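Local atomic coordinates of DNA helicase assembly protein (Enterobacteria phage T4, PDB entry 1C1K), a protein that loads the replicative helicase onto fork DNA coated with single-stranded DNA-binding protein during phage T4 replication, recombination and repair. Residues 27-32 against 193-198; 118-123 against 134-139; 149-154 against 184-189. One frame throughout, in Å; residues are numbered along the deposited sequence.

Contact 1 (27-32 against 193-198); sequences KQHMNG and YRKILN
The imidazole of His29 meets the last turn of helix 181-196 with its CE1-NE2 end. Lys195 CB lies at the ring edge, in plane, 4.0 Å from His29 CE1. Met30 SD, from the ring's own segment, is also at the edge. Ile196 CG2 approaches the same end obliquely, 3.9 Å from His29 NE2. The other flat group, the phenol of Tyr193, leads away from segment 27-32. Leu197 CD1 sits over the centre of one face, 3.9 Å above the plane. Ile196 CD1 lies at the edge of that ring, so neighbours in its own segment pack it on two sides.

His29 CG is anti to the backbone N (chi1 175°), which carries the ring across to the other helix. Both ring nitrogens are held by backbone groups outside the segments: NE2 is bonded to Ala192 O and ND1 to Val36 N. These two bonds fix the rotation of the ring and satisfy its buried polar atoms.

The contact joins helix 16-30, in the N-terminal part of the protein, to helix 181-196, in the C-terminal part. Gly32, with positive phi, closes the first helix in a Schellman motif, and Gly32 N bonds to His29 O at 3.0 Å. Helix 181-196 is followed by strand 197-199, which pairs antiparallel with strand 2-4.

Met30 adds an apolar touch beside the histidine. Its chain bends at chi2 (-52°) and again at chi3 (-51°). The bends bring Met30 CE to 4.4 Å from Tyr193 CB and 4.1 Å from Tyr193 N. Lys195 passes the ring edge of His29 with CB and CD, and its NZ goes on to a salt bridge with Asp35. Tyr193 OH is hydrogen-bonded to Glu159.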
loop_
_atom_site.group_PDB
_atom_site.type_symbol
_atom_site.label_atom_id
_atom_site.label_comp_id
_atom_site.label_asym_id
_atom_site.label_seq_id
_atom_site.Cartn_x
_atom_site.Cartn_y
_atom_site.Cartn_z
ATOM N N LYS A 27 -2.449 10.093 6.246
ATOM C CA LYS A 27 -3.107 10.567 5.035
ATOM C C LYS A 27 -2.122 11.384 4.203
ATOM O O LYS A 27 -2.002 11.193 2.993
ATOM C CB LYS A 27 -4.316 11.433 5.387
ATOM C CG LYS A 27 -5.109 11.922 4.181
ATOM C CD LYS A 27 -6.079 13.022 4.584
ATOM C CE LYS A 27 -7.002 13.389 3.441
ATOM N NZ LYS A 27 -7.504 14.779 3.603
ATOM N N GLN A 28 -1.408 12.289 4.858
ATOM C CA GLN A 28 -0.449 13.128 4.156
ATOM C C GLN A 28 0.715 12.292 3.634
ATOM O O GLN A 28 1.244 12.546 2.555
ATOM C CB GLN A 28 0.035 14.239 5.087
ATOM C CG GLN A 28 -1.058 15.260 5.374
ATOM C CD GLN A 28 -0.698 16.224 6.481
ATOM O OE1 GLN A 28 -1.566 16.918 7.026
ATOM N NE2 GLN A 28 0.584 16.279 6.825
ATOM N N HIS A 29 1.102 11.278 4.398
ATOM C CA HIS A 29 2.187 10.404 3.990
ATOM C C HIS A 29 1.793 9.681 2.699
ATOM O O HIS A 29 2.572 9.619 1.747
ATOM C CB HIS A 29 2.475 9.374 5.087
ATOM C CG HIS A 29 3.505 8.362 4.701
ATOM N ND1 HIS A 29 4.826 8.468 5.077
ATOM C CD2 HIS A 29 3.412 7.231 3.959
ATOM C CE1 HIS A 29 5.503 7.445 4.584
ATOM N NE2 HIS A 29 4.669 6.682 3.902
ATOM N N MET A 30 0.574 9.148 2.671
ATOM C CA MET A 30 0.089 8.417 1.505
ATOM C C MET A 30 -0.135 9.308 0.282
ATOM O O MET A 30 -0.311 8.803 -0.832
ATOM C CB MET A 30 -1.190 7.662 1.865
ATOM C CG MET A 30 -0.947 6.478 2.809
ATOM S SD MET A 30 0.347 5.318 2.243
ATOM C CE MET A 30 -0.224 5.006 0.581
ATOM N N ASN A 31 -0.112 10.626 0.493
ATOM C CA ASN A 31 -0.281 11.606 -0.583
ATOM C C ASN A 31 1.085 12.169 -0.979
ATOM O O ASN A 31 1.174 13.050 -1.840
ATOM C CB ASN A 31 -1.165 12.767 -0.123
ATOM C CG ASN A 31 -2.641 12.461 -0.230
ATOM O OD1 ASN A 31 -3.457 13.059 0.473
ATOM N ND2 ASN A 31 -2.996 11.535 -1.111
ATOM N N GLY A 32 2.136 11.664 -0.339
ATOM C CA GLY A 32 3.490 12.117 -0.619
ATOM C C GLY A 32 3.790 13.505 -0.078
ATOM O O GLY A 32 4.673 14.194 -0.584
ATOM N N TYR A 193 3.716 3.733 0.412
ATOM C CA TYR A 193 3.545 2.450 1.091
ATOM C C TYR A 193 4.889 1.721 1.182
ATOM O O TYR A 193 5.190 1.064 2.173
ATOM C CB TYR A 193 2.524 1.603 0.331
ATOM C CG TYR A 193 1.935 0.418 1.089
ATOM C CD1 TYR A 193 2.004 0.330 2.490
ATOM C CD2 TYR A 193 1.303 -0.613 0.399
ATOM C CE1 TYR A 193 1.458 -0.761 3.170
ATOM C CE2 TYR A 193 0.755 -1.706 1.069
ATOM C CZ TYR A 193 0.835 -1.775 2.449
ATOM O OH TYR A 193 0.300 -2.869 3.094
ATOM N N ARG A 194 5.705 1.855 0.144
ATOM C CA ARG A 194 7.012 1.211 0.138
ATOM C C ARG A 194 7.874 1.707 1.305
ATOM O O ARG A 194 8.677 0.959 1.855
ATOM C CB ARG A 194 7.712 1.466 -1.210
ATOM C CG ARG A 194 9.106 0.852 -1.341
ATOM C CD ARG A 194 9.641 0.960 -2.777
ATOM N NE ARG A 194 9.894 2.343 -3.179
ATOM C CZ ARG A 194 10.449 2.709 -4.335
ATOM N NH1 ARG A 194 10.819 1.794 -5.228
ATOM N NH2 ARG A 194 10.636 3.995 -4.600
ATOM N N LYS A 195 7.702 2.971 1.685
ATOM C CA LYS A 195 8.471 3.545 2.789
ATOM C C LYS A 195 8.155 2.897 4.136
ATOM O O LYS A 195 9.034 2.761 4.990
ATOM C CB LYS A 195 8.216 5.052 2.883
ATOM C CG LYS A 195 8.908 5.855 1.790
ATOM C CD LYS A 195 8.750 7.349 1.999
ATOM C CE LYS A 195 9.524 8.121 0.935
ATOM N NZ LYS A 195 10.408 9.161 1.532
ATOM N N ILE A 196 6.903 2.497 4.335
ATOM C CA ILE A 196 6.539 1.881 5.605
ATOM C C ILE A 196 6.641 0.355 5.588
ATOM O O ILE A 196 6.472 -0.293 6.617
ATOM C CB ILE A 196 5.117 2.300 6.051
ATOM C CG1 ILE A 196 4.113 2.072 4.933
ATOM C CG2 ILE A 196 5.113 3.771 6.450
ATOM C CD1 ILE A 196 2.672 2.329 5.362
ATOM N N LEU A 197 6.928 -0.221 4.427
ATOM C CA LEU A 197 7.059 -1.671 4.333
ATOM C C LEU A 197 8.517 -2.074 4.472
ATOM O O LEU A 197 9.382 -1.544 3.780
ATOM C CB LEU A 197 6.518 -2.181 2.994
ATOM C CG LEU A 197 5.001 -2.289 2.829
ATOM C CD1 LEU A 197 4.681 -2.657 1.388
ATOM C CD2 LEU A 197 4.442 -3.333 3.788
ATOM N N ASN A 198 8.781 -3.010 5.379
ATOM C CA ASN A 198 10.126 -3.517 5.614
ATOM C C ASN A 198 10.192 -4.830 4.847
ATOM O O ASN A 198 9.653 -5.848 5.285
ATOM C CB ASN A 198 10.340 -3.765 7.107
ATOM C CG ASN A 198 11.779 -4.063 7.450
ATOM O OD1 ASN A 198 12.166 -4.039 8.617
ATOM N ND2 ASN A 198 12.585 -4.344 6.435
#

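Contact 2 (118-123 against 134-139); sequences RNIYYF and EIFEYN
Ile120 and Ile135 mark the closest approach of the two backbones, with 8.2 Å between their CA atoms, where a turn of helix 109-126 faces the irregular segment 134-139. The contact is wholly apolar. Ile120 CG2 is its main point and touches two residues. It meets Ile135 CG2 at 3.8 Å, methyl against methyl. It also lies 4.1 Å from Phe136 CZ, reaching that ring obliquely, and the two side chains cross at about a right angle.

Ile135 uses both of its branches. CG2, the branch set trans to the main-chain nitrogen, turns to Ile120. The longer branch bends at chi2 (-68°) and puts Ile135 CD1 at 4.0 Å from Phe123 CD2. This methyl sits at the edge of the Phe123 ring, near its plane. Ile135 CG2 has a second task within its own segment. It lies over the centre of one face of the Phe136 ring, 3.9 Å above the plane, a CH-pi arrangement.

The Phe136 ring also packs edge-to-face with Phe132. Ile147, Leu150 and Leu164 add further apolar side chains around Ile120. The arrangement is that of a connecting loop folded back on the helix before it, with Ile135 and Phe136 packed on the apolar side of helix 109-126, in the mainly helical C-terminal part of the protein.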
loop_
_atom_site.group_PDB
_atom_site.type_symbol
_atom_site.label_atom_id
_atom_site.label_comp_id
_atom_site.label_asym_id
_atom_site.label_seq_id
_atom_site.Cartn_x
_atom_site.Cartn_y
_atom_site.Cartn_z
ATOM N N ARG A 118 1.827 -16.707 -9.605
ATOM C CA ARG A 118 1.304 -17.724 -10.516
ATOM C C ARG A 118 0.369 -17.076 -11.524
ATOM O O ARG A 118 0.451 -17.350 -12.718
ATOM C CB ARG A 118 0.544 -18.814 -9.753
ATOM C CG ARG A 118 1.422 -19.699 -8.912
ATOM C CD ARG A 118 0.611 -20.746 -8.145
ATOM N NE ARG A 118 1.357 -21.236 -6.989
ATOM C CZ ARG A 118 0.995 -21.051 -5.721
ATOM N NH1 ARG A 118 -0.115 -20.383 -5.423
ATOM N NH2 ARG A 118 1.766 -21.520 -4.750
ATOM N N ASN A 119 -0.523 -16.211 -11.052
ATOM C CA ASN A 119 -1.458 -15.561 -11.955
ATOM C C ASN A 119 -0.744 -14.654 -12.955
ATOM O O ASN A 119 -1.168 -14.541 -14.108
ATOM C CB ASN A 119 -2.500 -14.774 -11.157
ATOM C CG ASN A 119 -3.509 -15.681 -10.478
ATOM O OD1 ASN A 119 -4.229 -15.269 -9.571
ATOM N ND2 ASN A 119 -3.563 -16.928 -10.920
ATOM N N ILE A 120 0.337 -14.008 -12.528
ATOM C CA ILE A 120 1.077 -13.138 -13.442
ATOM C C ILE A 120 1.710 -14.004 -14.521
ATOM O O ILE A 120 1.706 -13.640 -15.699
ATOM C CB ILE A 120 2.207 -12.361 -12.727
ATOM C CG1 ILE A 120 1.613 -11.369 -11.724
ATOM C CG2 ILE A 120 3.050 -11.602 -13.756
ATOM C CD1 ILE A 120 2.631 -10.853 -10.735
ATOM N N TYR A 121 2.245 -15.152 -14.112
ATOM C CA TYR A 121 2.884 -16.073 -15.045
ATOM C C TYR A 121 1.907 -16.599 -16.100
ATOM O O TYR A 121 2.184 -16.534 -17.294
ATOM C CB TYR A 121 3.507 -17.249 -14.290
ATOM C CG TYR A 121 4.114 -18.295 -15.201
ATOM C CD1 TYR A 121 5.434 -18.188 -15.644
ATOM C CD2 TYR A 121 3.360 -19.388 -15.634
ATOM C CE1 TYR A 121 5.989 -19.147 -16.498
ATOM C CE2 TYR A 121 3.904 -20.351 -16.487
ATOM C CZ TYR A 121 5.215 -20.225 -16.913
ATOM O OH TYR A 121 5.751 -21.189 -17.749
ATOM N N TYR A 122 0.764 -17.112 -15.667
ATOM C CA TYR A 122 -0.207 -17.639 -16.615
ATOM C C TYR A 122 -0.762 -16.540 -17.515
ATOM O O TYR A 122 -1.084 -16.788 -18.679
ATOM C CB TYR A 122 -1.322 -18.374 -15.864
ATOM C CG TYR A 122 -0.812 -19.633 -15.194
ATOM C CD1 TYR A 122 -0.958 -19.829 -13.824
ATOM C CD2 TYR A 122 -0.121 -20.599 -15.926
ATOM C CE1 TYR A 122 -0.424 -20.951 -13.197
ATOM C CE2 TYR A 122 0.417 -21.726 -15.310
ATOM C CZ TYR A 122 0.264 -21.893 -13.944
ATOM O OH TYR A 122 0.809 -22.997 -13.328
ATOM N N PHE A 123 -0.852 -15.323 -16.992
ATOM C CA PHE A 123 -1.342 -14.203 -17.790
ATOM C C PHE A 123 -0.311 -13.903 -18.882
ATOM O O PHE A 123 -0.661 -13.563 -20.017
ATOM C CB PHE A 123 -1.527 -12.957 -16.918
ATOM C CG PHE A 123 -1.787 -11.702 -17.705
ATOM C CD1 PHE A 123 -3.072 -11.387 -18.140
ATOM C CD2 PHE A 123 -0.746 -10.831 -18.020
ATOM C CE1 PHE A 123 -3.312 -10.229 -18.872
ATOM C CE2 PHE A 123 -0.979 -9.672 -18.751
ATOM C CZ PHE A 123 -2.263 -9.370 -19.178
ATOM N N GLU A 134 9.046 -8.996 -20.243
ATOM C CA GLU A 134 8.172 -8.060 -20.946
ATOM C C GLU A 134 6.958 -7.629 -20.112
ATOM O O GLU A 134 6.349 -6.585 -20.362
ATOM C CB GLU A 134 7.704 -8.680 -22.267
ATOM C CG GLU A 134 8.792 -8.681 -23.331
ATOM C CD GLU A 134 8.488 -9.574 -24.520
ATOM O OE1 GLU A 134 9.432 -9.853 -25.290
ATOM O OE2 GLU A 134 7.323 -9.993 -24.697
ATOM N N ILE A 135 6.611 -8.441 -19.120
ATOM C CA ILE A 135 5.477 -8.147 -18.250
ATOM C C ILE A 135 5.782 -6.955 -17.342
ATOM O O ILE A 135 4.916 -6.118 -17.079
ATOM C CB ILE A 135 5.155 -9.363 -17.338
ATOM C CG1 ILE A 135 4.563 -10.509 -18.169
ATOM C CG2 ILE A 135 4.212 -8.936 -16.210
ATOM C CD1 ILE A 135 3.194 -10.222 -18.727
ATOM N N PHE A 136 7.029 -6.877 -16.893
ATOM C CA PHE A 136 7.450 -5.848 -15.957
ATOM C C PHE A 136 8.045 -4.568 -16.519
ATOM O O PHE A 136 8.167 -3.584 -15.797
ATOM C CB PHE A 136 8.422 -6.479 -14.959
ATOM C CG PHE A 136 7.932 -7.779 -14.400
ATOM C CD1 PHE A 136 8.237 -8.981 -15.027
ATOM C CD2 PHE A 136 7.123 -7.799 -13.265
ATOM C CE1 PHE A 136 7.740 -10.186 -14.536
ATOM C CE2 PHE A 136 6.624 -8.997 -12.769
ATOM C CZ PHE A 136 6.933 -10.192 -13.405
ATOM N N GLU A 137 8.397 -4.568 -17.799
ATOM C CA GLU A 137 8.995 -3.387 -18.406
ATOM C C GLU A 137 7.994 -2.340 -18.883
ATOM O O GLU A 137 6.959 -2.656 -19.456
ATOM C CB GLU A 137 9.884 -3.800 -19.580
ATOM C CG GLU A 137 11.108 -4.604 -19.185
ATOM C CD GLU A 137 12.169 -3.761 -18.499
ATOM O OE1 GLU A 137 12.885 -4.301 -17.628
ATOM O OE2 GLU A 137 12.290 -2.560 -18.830
ATOM N N TYR A 138 8.320 -1.077 -18.639
ATOM C CA TYR A 138 7.475 0.028 -19.068
ATOM C C TYR A 138 7.428 0.025 -20.606
ATOM O O TYR A 138 8.443 -0.218 -21.264
ATOM C CB TYR A 138 8.067 1.343 -18.548
ATOM C CG TYR A 138 7.446 2.588 -19.123
ATOM C CD1 TYR A 138 6.232 3.074 -18.634
ATOM C CD2 TYR A 138 8.079 3.297 -20.146
ATOM C CE1 TYR A 138 5.663 4.240 -19.146
ATOM C CE2 TYR A 138 7.521 4.465 -20.666
ATOM C CZ TYR A 138 6.314 4.931 -20.162
ATOM O OH TYR A 138 5.768 6.094 -20.658
ATOM N N ASN A 139 6.245 0.282 -21.161
ATOM C CA ASN A 139 6.036 0.313 -22.611
ATOM C C ASN A 139 5.675 1.735 -23.051
ATOM O O ASN A 139 4.543 2.169 -22.881
ATOM C CB ASN A 139 4.900 -0.650 -22.993
ATOM C CG ASN A 139 4.754 -0.829 -24.500
ATOM O OD1 ASN A 139 4.037 -1.716 -24.966
ATOM N ND2 ASN A 139 5.432 0.014 -25.266
#

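Contact 3 (149-154 against 184-189); sequences KLLQSN and NNYSIK
Tyr186 carries the whole contact on its side, meeting Leu151 and Gln152 of helix 146-152. The packing is van der Waals. Leu151 CD2 comes to 3.9 Å from Tyr186 CD2, and the two side chains run past each other in opposite directions. With chi1 at 173°, Leu151 swings its branches away from the backbone N and toward the tyrosine. The methyl reaches the ring obliquely. Gln152 touches with the aliphatic part of its chain. Its CG is 4.3 Å from Tyr186 CE1, also in an oblique approach. The phenol oxygen extends as far as the helix backbone, with Tyr186 OH 4.1 Å from Gln152 CA.

Aromatic interactions hold the same ring from outside the two segments. Tyr186 packs edge-to-face with both Phe148 and Trp86. The Trp86 ring also receives Lys189, one turn further along, in a cation-pi interaction.

Hydrogen bonds within 149-154 shape the end of its helix. Lys149 O accepts two of them. Ser153 N reaches it at 3.0 Å as the ordinary helical bond. Ser153 OG gives the second, 2.8 Å from Lys149 O, with an angle of 148° at the oxygen. The two donors come from opposite faces of the carbonyl plane, and the hydroxyl is tilted 31° out of it. The hydroxyl turns back in this way on its own helix. Asn154 then takes positive phi, and Asn154 N bonds to Leu151 O at 2.9 Å. This is a Schellman motif that ends the helix.

Helix 146-152 ends here against the middle of helix 181-196. Helix 158-168 adds Phe158 and Phe161 to Leu151, while Leu150 packs on helix 109-126.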
loop_
_atom_site.group_PDB
_atom_site.type_symbol
_atom_site.label_atom_id
_atom_site.label_comp_id
_atom_site.label_asym_id
_atom_site.label_seq_id
_atom_site.Cartn_x
_atom_site.Cartn_y
_atom_site.Cartn_z
ATOM N N LYS A 149 -0.895 -2.688 -15.291
ATOM C CA LYS A 149 -2.271 -2.955 -15.704
ATOM C C LYS A 149 -2.913 -3.993 -14.797
ATOM O O LYS A 149 -4.104 -3.902 -14.489
ATOM C CB LYS A 149 -2.312 -3.449 -17.158
ATOM C CG LYS A 149 -2.247 -2.344 -18.195
ATOM C CD LYS A 149 -2.195 -2.910 -19.606
ATOM C CE LYS A 149 -1.911 -1.829 -20.638
ATOM N NZ LYS A 149 -2.816 -0.664 -20.506
ATOM N N LEU A 150 -2.129 -4.979 -14.374
ATOM C CA LEU A 150 -2.642 -6.024 -13.499
ATOM C C LEU A 150 -2.993 -5.434 -12.137
ATOM O O LEU A 150 -3.968 -5.839 -11.499
ATOM C CB LEU A 150 -1.614 -7.147 -13.352
ATOM C CG LEU A 150 -1.429 -7.998 -14.618
ATOM C CD1 LEU A 150 -0.282 -8.983 -14.425
ATOM C CD2 LEU A 150 -2.730 -8.731 -14.934
ATOM N N LEU A 151 -2.201 -4.468 -11.686
ATOM C CA LEU A 151 -2.484 -3.835 -10.408
ATOM C C LEU A 151 -3.774 -3.032 -10.547
ATOM O O LEU A 151 -4.641 -3.072 -9.674
ATOM C CB LEU A 151 -1.340 -2.906 -10.002
ATOM C CG LEU A 151 -1.587 -2.052 -8.757
ATOM C CD1 LEU A 151 -1.775 -2.950 -7.540
ATOM C CD2 LEU A 151 -0.413 -1.102 -8.562
ATOM N N GLN A 152 -3.895 -2.307 -11.654
ATOM C CA GLN A 152 -5.075 -1.495 -11.919
ATOM C C GLN A 152 -6.345 -2.333 -11.889
ATOM O O GLN A 152 -7.364 -1.909 -11.344
ATOM C CB GLN A 152 -4.958 -0.828 -13.289
ATOM C CG GLN A 152 -4.100 0.417 -13.318
ATOM C CD GLN A 152 -4.011 1.013 -14.709
ATOM O OE1 GLN A 152 -3.446 0.409 -15.621
ATOM N NE2 GLN A 152 -4.574 2.204 -14.882
ATOM N N SER A 153 -6.279 -3.522 -12.481
ATOM C CA SER A 153 -7.432 -4.412 -12.545
ATOM C C SER A 153 -7.660 -5.156 -11.237
ATOM O O SER A 153 -8.567 -5.984 -11.136
ATOM C CB SER A 153 -7.258 -5.426 -13.679
ATOM O OG SER A 153 -6.750 -4.815 -14.853
ATOM N N ASN A 154 -6.829 -4.868 -10.244
ATOM C CA ASN A 154 -6.939 -5.504 -8.939
ATOM C C ASN A 154 -6.734 -7.021 -8.989
ATOM O O ASN A 154 -7.270 -7.759 -8.156
ATOM C CB ASN A 154 -8.298 -5.181 -8.308
ATOM C CG ASN A 154 -8.385 -5.617 -6.860
ATOM O OD1 ASN A 154 -7.461 -5.400 -6.073
ATOM N ND2 ASN A 154 -9.500 -6.240 -6.501
ATOM N N ASN A 184 1.316 8.144 -12.231
ATOM C CA ASN A 184 1.773 9.004 -11.144
ATOM C C ASN A 184 0.883 8.886 -9.908
ATOM O O ASN A 184 1.385 8.744 -8.796
ATOM C CB ASN A 184 1.822 10.465 -11.599
ATOM C CG ASN A 184 2.101 11.424 -10.447
ATOM O OD1 ASN A 184 3.137 11.330 -9.788
ATOM N ND2 ASN A 184 1.172 12.347 -10.198
ATOM N N ASN A 185 -0.432 8.951 -10.101
ATOM C CA ASN A 185 -1.367 8.847 -8.983
ATOM C C ASN A 185 -1.114 7.565 -8.191
ATOM O O ASN A 185 -1.103 7.570 -6.956
ATOM C CB ASN A 185 -2.806 8.855 -9.496
ATOM C CG ASN A 185 -3.117 10.072 -10.351
ATOM O OD1 ASN A 185 -4.094 10.080 -11.102
ATOM N ND2 ASN A 185 -2.291 11.108 -10.241
ATOM N N TYR A 186 -0.916 6.461 -8.906
ATOM C CA TYR A 186 -0.655 5.181 -8.258
ATOM C C TYR A 186 0.755 5.165 -7.674
ATOM O O TYR A 186 0.972 4.681 -6.565
ATOM C CB TYR A 186 -0.798 4.033 -9.261
ATOM C CG TYR A 186 -2.152 3.362 -9.249
ATOM C CD1 TYR A 186 -3.175 3.805 -10.084
ATOM C CD2 TYR A 186 -2.407 2.278 -8.411
ATOM C CE1 TYR A 186 -4.424 3.183 -10.090
ATOM C CE2 TYR A 186 -3.651 1.648 -8.409
ATOM C CZ TYR A 186 -4.652 2.107 -9.251
ATOM O OH TYR A 186 -5.880 1.484 -9.257
ATOM N N SER A 187 1.710 5.701 -8.428
ATOM C CA SER A 187 3.098 5.724 -7.991
ATOM C C SER A 187 3.286 6.464 -6.670
ATOM O O SER A 187 4.135 6.091 -5.854
ATOM C CB SER A 187 3.981 6.357 -9.063
ATOM O OG SER A 187 5.340 6.104 -8.777
ATOM N N ILE A 188 2.504 7.517 -6.465
ATOM C CA ILE A 188 2.602 8.264 -5.223
ATOM C C ILE A 188 2.265 7.316 -4.071
ATOM O O ILE A 188 2.985 7.264 -3.076
ATOM C CB ILE A 188 1.633 9.471 -5.214
ATOM C CG1 ILE A 188 2.151 10.551 -6.163
ATOM C CG2 ILE A 188 1.495 10.033 -3.794
ATOM C CD1 ILE A 188 1.149 11.645 -6.442
ATOM N N LYS A 189 1.182 6.553 -4.214
ATOM C CA LYS A 189 0.777 5.613 -3.169
ATOM C C LYS A 189 1.778 4.472 -3.042
ATOM O O LYS A 189 2.111 4.047 -1.940
ATOM C CB LYS A 189 -0.609 5.028 -3.463
ATOM C CG LYS A 189 -1.668 6.054 -3.836
ATOM C CD LYS A 189 -2.256 6.725 -2.604
ATOM C CE LYS A 189 -3.579 7.400 -2.928
ATOM N NZ LYS A 189 -4.189 6.806 -4.151
#

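In the fold
Contact 3 stands between the other two. Its centre is about 14 Å from that of contact 1 and about 15 Å from that of contact 2, while the centres of contacts 1 and 2 are about 25 Å apart. Contacts 1 and 3 share helix 181-196, and they touch where Met30 O lies 3.4 Å from Lys189 CD. Contacts 2 and 3 meet through Leu150, whose CD1 is 4.1 Å from Phe123 CD2. Both lie in the C-terminal part of the protein; contact 1 connects that part to the N-terminal one. A bound iridium ion lies about 14 Å from the side chain of Phe136 in contact 2, too far away to touch it.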